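Histone acetyltransferase HPA2 and related acetyltransferases (Corynebacterium glutamicum ATCC 13032, PDB 2QEC) belongs to the GCN5-related N-acetyltransferase (GNAT) family and probably transfers an acyl group, most likely acetyl from acetyl-CoA, to an acceptor. Local coordinates at residues V20-F25 with P40-L45; L171-R174 with V178-G181. The protein carries 1 engineered substitution. All blocks are in the same frame, centred on the assembly; numbering follows the deposited sequence.

Contact 1: residues V20-F25 with P40-L45; sequences VLVEAF and PGSAKL
With CG1 of Val-22 swung opposite its own backbone N (chi1 170°) and CG of Leu-45 placed likewise (chi1 179°), each of these branched side chains reaches across from its helix to the other segment. CG1 of Val-22 rests on CB of Ser-42, 3.8 Å away, so the serine meets the valine through its methylene. Leu-45 uses a single branch: its CD2 methyl lies 3.6 Å from the carbonyl O of Phe-25 and 4.5 Å from CB of the same residue. It therefore packs on the last turn of helix 14-25, while the phenyl ring leads off the other way. There the ring reaches Thr-130 and Ala-132 of strand 126-133 and Phe-49 of helix 43-60, and it meets Phe-31 with the planes at about 40°. In the GNAT fold the first helices after the opening strand pack on the central sheet, and here the C-terminal end of helix 14-25 leans on the beginning of helix 43-60. The residue types fit this place. Short, beta-branched Val-22 presents a compact methyl surface, and Leu-45 is long enough for its CD2 methyl to reach the end of helix 14-25. The backbones come nearest at the CA atoms of Val-22 and Leu-45, 6.9 Å apart. Ser-42 sits at the N-cap position without a capping bond from its side chain; instead OD1 and OD2 of Asp-39 accept the backbone N-H groups of Lys-44 and Leu-45, respectively. NZ of Lys-44 is hydrogen-bonded to the carbonyl O atoms of Pro-36 and Pro-38.

Contact 2: residues L171-R174 with V178-G181; sequences LYNR and VPLG
The side-chain amide nitrogen of Asn-173, ND2, donates a hydrogen bond to the carbonyl O of Phe-177, the residue just before the strand. That bond holds the amide across the turn between helix 166-174 and strand 178-183, close to the first residues of the strand. There ND2 lies 4.3 Å from CA of Val-178 and 4.5 Å from CD of Pro-179, both loose neighbours rather than tight packing. Chi1 of -170° sets CG opposite the backbone N and carries the amide from the helix towards the strand. Asparagine suits the site because its short side chain ends in an N-H donor that can serve a backbone carbonyl, and the two main chains come close, with the CA atoms of Asn-173 and Val-178 5.8 Å apart. Val-178 directs its CB away from the helix and packs on Pro-198 of the second subunit, while Pro-179, with no N-H to offer, accepts a bond at its carbonyl O from NE1 of Trp-196 of the second subunit. Further on, Leu-180 and Gly-181 both face Ala-194 in a classic beta bulge, where a CB on Gly-181 would jam against the carbonyl O of Leu-180, which calls for glycine. The contact thus closes the turn from helix 166-174 to the outermost strand of this chain's sheet, with strand 192-197 alongside, Tyr-172 packed on strands 159-163 and 192-197, and the second subunit against Asn-173 and Pro-179.

In the fold
The two contacts lie on opposite sides of the chain's centre, their own centres 28 Å apart, and share no helix or strand. Contact 1 joins two helices early in the chain through aliphatic carbons of Val-22 and Leu-45, both buried, set against a serine methylene and a backbone carbonyl, and the other subunit does not touch its segments. Contact 2 is smaller, burying 62 Å² against 175 Å², and links a helix to the strand that follows it close in sequence. Its amide is anchored to the backbone, and the second subunit lies against it. Helix 14-25 of contact 1 also packs on strand 126-133, whereas contact 2 belongs to the sheet's far margin. Neither is fully buried.

Contact 1: residues V20-F25 with P40-L45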
loop_
_atom_site.group_PDB
_atom_site.type_symbol
_atom_site.label_atom_id
_atom_site.label_comp_id
_atom_site.label_asym_id
_atom_site.label_seq_id
_atom_site.Cartn_x
_atom_site.Cartn_y
_atom_site.Cartn_z
ATOM N N VAL A 20 -6.641 -27.605 -14.251
ATOM C CA VAL A 20 -5.675 -27.368 -13.141
ATOM C C VAL A 20 -6.211 -26.400 -12.052
ATOM O O VAL A 20 -6.087 -26.646 -10.841
ATOM C CB VAL A 20 -4.297 -26.886 -13.673
ATOM C CG1 VAL A 20 -3.394 -26.527 -12.551
ATOM C CG2 VAL A 20 -3.619 -28.027 -14.489
ATOM N N LEU A 21 -6.819 -25.308 -12.477
ATOM C CA LEU A 21 -7.463 -24.382 -11.549
ATOM C C LEU A 21 -8.558 -25.052 -10.707
ATOM O O LEU A 21 -8.656 -24.844 -9.504
ATOM C CB LEU A 21 -8.029 -23.201 -12.337
ATOM C CG LEU A 21 -6.974 -22.265 -12.935
ATOM C CD1 LEU A 21 -7.547 -21.394 -14.074
ATOM C CD2 LEU A 21 -6.353 -21.447 -11.883
ATOM N N VAL A 22 -9.401 -25.829 -11.367
ATOM C CA VAL A 22 -10.504 -26.511 -10.705
ATOM C C VAL A 22 -9.971 -27.512 -9.674
ATOM O O VAL A 22 -10.479 -27.578 -8.555
ATOM C CB VAL A 22 -11.410 -27.217 -11.734
ATOM C CG1 VAL A 22 -12.424 -28.121 -11.035
ATOM C CG2 VAL A 22 -12.118 -26.182 -12.621
ATOM N N GLU A 23 -8.973 -28.309 -10.055
ATOM C CA GLU A 23 -8.406 -29.295 -9.149
ATOM C C GLU A 23 -7.818 -28.570 -7.975
ATOM O O GLU A 23 -8.022 -28.971 -6.851
ATOM C CB GLU A 23 -7.345 -30.151 -9.842
ATOM C CG GLU A 23 -6.791 -31.259 -8.959
ATOM C CD GLU A 23 -5.507 -31.843 -9.487
ATOM O OE1 GLU A 23 -4.467 -31.183 -9.331
ATOM O OE2 GLU A 23 -5.526 -32.965 -10.031
ATOM N N ALA A 24 -7.113 -27.473 -8.217
ATOM C CA ALA A 24 -6.472 -26.775 -7.133
ATOM C C ALA A 24 -7.529 -26.162 -6.187
ATOM O O ALA A 24 -7.375 -26.183 -4.979
ATOM C CB ALA A 24 -5.535 -25.704 -7.665
ATOM N N PHE A 25 -8.611 -25.626 -6.734
ATOM C CA PHE A 25 -9.476 -24.756 -5.933
ATOM C C PHE A 25 -10.853 -25.353 -5.626
ATOM O O PHE A 25 -11.688 -24.671 -5.067
ATOM C CB PHE A 25 -9.572 -23.387 -6.598
ATOM C CG PHE A 25 -8.249 -22.651 -6.643
ATOM C CD1 PHE A 25 -7.516 -22.432 -5.474
ATOM C CD2 PHE A 25 -7.723 -22.205 -7.841
ATOM C CE1 PHE A 25 -6.292 -21.797 -5.516
ATOM C CE2 PHE A 25 -6.500 -21.573 -7.886
ATOM C CZ PHE A 25 -5.781 -21.363 -6.738
ATOM N N PRO A 40 -22.094 -29.634 -7.716
ATOM C CA PRO A 40 -21.703 -30.968 -8.175
ATOM C C PRO A 40 -20.694 -30.951 -9.319
ATOM O O PRO A 40 -20.945 -30.333 -10.366
ATOM C CB PRO A 40 -23.032 -31.584 -8.642
ATOM C CG PRO A 40 -24.058 -30.891 -7.830
ATOM C CD PRO A 40 -23.559 -29.491 -7.650
ATOM N N GLY A 41 -19.551 -31.602 -9.095
ATOM C CA GLY A 41 -18.489 -31.696 -10.093
ATOM C C GLY A 41 -17.739 -30.397 -10.296
ATOM O O GLY A 41 -17.022 -30.246 -11.280
ATOM N N SER A 42 -17.900 -29.459 -9.374
ATOM C CA SER A 42 -17.321 -28.132 -9.501
ATOM C C SER A 42 -17.652 -27.445 -10.821
ATOM O O SER A 42 -16.838 -26.682 -11.340
ATOM C CB SER A 42 -15.801 -28.180 -9.287
ATOM O OG SER A 42 -15.527 -28.651 -7.977
ATOM N N ALA A 43 -18.867 -27.674 -11.320
ATOM C CA ALA A 43 -19.255 -27.219 -12.659
ATOM C C ALA A 43 -19.377 -25.704 -12.766
ATOM O O ALA A 43 -19.023 -25.109 -13.781
ATOM C CB ALA A 43 -20.585 -27.894 -13.060
ATOM N N LYS A 44 -19.888 -25.082 -11.713
ATOM C CA LYS A 44 -20.037 -23.634 -11.685
ATOM C C LYS A 44 -18.655 -22.971 -11.491
ATOM O O LYS A 44 -18.345 -21.982 -12.149
ATOM C CB LYS A 44 -21.024 -23.202 -10.603
ATOM C CG LYS A 44 -22.463 -23.646 -10.888
ATOM C CD LYS A 44 -23.452 -23.240 -9.764
ATOM C CE LYS A 44 -23.386 -24.155 -8.531
ATOM N NZ LYS A 44 -24.619 -24.041 -7.630
ATOM N N LEU A 45 -17.806 -23.563 -10.659
ATOM C CA LEU A 45 -16.422 -23.061 -10.493
ATOM C C LEU A 45 -15.647 -23.128 -11.803
ATOM O O LEU A 45 -14.918 -22.191 -12.159
ATOM C CB LEU A 45 -15.683 -23.891 -9.454
ATOM C CG LEU A 45 -14.205 -23.553 -9.139
ATOM C CD1 LEU A 45 -14.116 -22.172 -8.627
ATOM C CD2 LEU A 45 -13.648 -24.499 -8.128
#

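Contact 2: residues L171-R174 with V178-G181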
loop_
_atom_site.group_PDB
_atom_site.type_symbol
_atom_site.label_atom_id
_atom_site.label_comp_id
_atom_site.label_asym_id
_atom_site.label_seq_id
_atom_site.Cartn_x
_atom_site.Cartn_y
_atom_site.Cartn_z
ATOM N N LEU A 171 6.716 -16.903 2.323
ATOM C CA LEU A 171 7.322 -17.184 1.018
ATOM C C LEU A 171 7.391 -15.910 0.192
ATOM O O LEU A 171 8.445 -15.562 -0.354
ATOM C CB LEU A 171 6.519 -18.265 0.278
ATOM C CG LEU A 171 6.833 -18.580 -1.197
ATOM C CD1 LEU A 171 8.348 -18.610 -1.494
ATOM C CD2 LEU A 171 6.193 -19.914 -1.610
ATOM N N TYR A 172 6.279 -15.182 0.148
ATOM C CA TYR A 172 6.207 -13.918 -0.580
ATOM C C TYR A 172 7.075 -12.820 0.028
ATOM O O TYR A 172 7.713 -12.081 -0.711
ATOM C CB TYR A 172 4.753 -13.458 -0.714
ATOM C CG TYR A 172 3.873 -14.419 -1.477
ATOM C CD1 TYR A 172 4.286 -14.941 -2.680
ATOM C CD2 TYR A 172 2.610 -14.793 -0.993
ATOM C CE1 TYR A 172 3.486 -15.817 -3.388
ATOM C CE2 TYR A 172 1.800 -15.712 -1.699
ATOM C CZ TYR A 172 2.247 -16.203 -2.901
ATOM O OH TYR A 172 1.464 -17.075 -3.666
ATOM N N ASN A 173 7.114 -12.716 1.355
ATOM C CA ASN A 173 8.044 -11.828 2.044
ATOM C C ASN A 173 9.510 -12.085 1.677
ATOM O O ASN A 173 10.279 -11.153 1.525
ATOM C CB ASN A 173 7.832 -11.928 3.560
ATOM C CG ASN A 173 8.581 -10.872 4.352
ATOM O OD1 ASN A 173 9.282 -11.212 5.282
ATOM N ND2 ASN A 173 8.378 -9.590 4.049
ATOM N N ARG A 174 9.907 -13.341 1.541
ATOM C CA ARG A 174 11.281 -13.653 1.119
ATOM C C ARG A 174 11.565 -13.243 -0.349
ATOM O O ARG A 174 12.716 -13.032 -0.723
ATOM C CB ARG A 174 11.582 -15.136 1.353
ATOM C CG ARG A 174 11.797 -15.470 2.858
ATOM C CD ARG A 174 12.358 -16.856 3.060
ATOM N NE ARG A 174 11.468 -17.884 2.517
ATOM C CZ ARG A 174 10.432 -18.428 3.164
ATOM N NH1 ARG A 174 10.116 -18.047 4.407
ATOM N NH2 ARG A 174 9.701 -19.362 2.558
ATOM N N VAL A 178 6.153 -6.857 1.005
ATOM C CA VAL A 178 5.952 -6.411 2.389
ATOM C C VAL A 178 4.449 -6.469 2.732
ATOM O O VAL A 178 3.610 -6.385 1.829
ATOM C CB VAL A 178 6.478 -4.977 2.654
ATOM C CG1 VAL A 178 7.966 -4.875 2.381
ATOM C CG2 VAL A 178 5.701 -3.959 1.885
ATOM N N PRO A 179 4.099 -6.676 4.034
ATOM C CA PRO A 179 2.664 -6.709 4.319
ATOM C C PRO A 179 2.008 -5.322 4.228
ATOM O O PRO A 179 2.608 -4.327 4.598
ATOM C CB PRO A 179 2.588 -7.214 5.777
ATOM C CG PRO A 179 3.953 -6.942 6.377
ATOM C CD PRO A 179 4.927 -7.008 5.220
ATOM N N LEU A 180 0.759 -5.305 3.770
ATOM C CA LEU A 180 -0.115 -4.143 3.877
ATOM C C LEU A 180 -1.042 -4.354 5.089
ATOM O O LEU A 180 -1.079 -3.549 5.992
ATOM C CB LEU A 180 -0.911 -3.994 2.589
ATOM C CG LEU A 180 -0.134 -3.591 1.325
ATOM C CD1 LEU A 180 -1.054 -3.660 0.096
ATOM C CD2 LEU A 180 0.359 -2.156 1.439
ATOM N N GLY A 181 -1.747 -5.465 5.126
ATOM C CA GLY A 181 -2.563 -5.813 6.302
ATOM C C GLY A 181 -3.602 -6.845 5.927
ATOM O O GLY A 181 -3.620 -7.315 4.791
#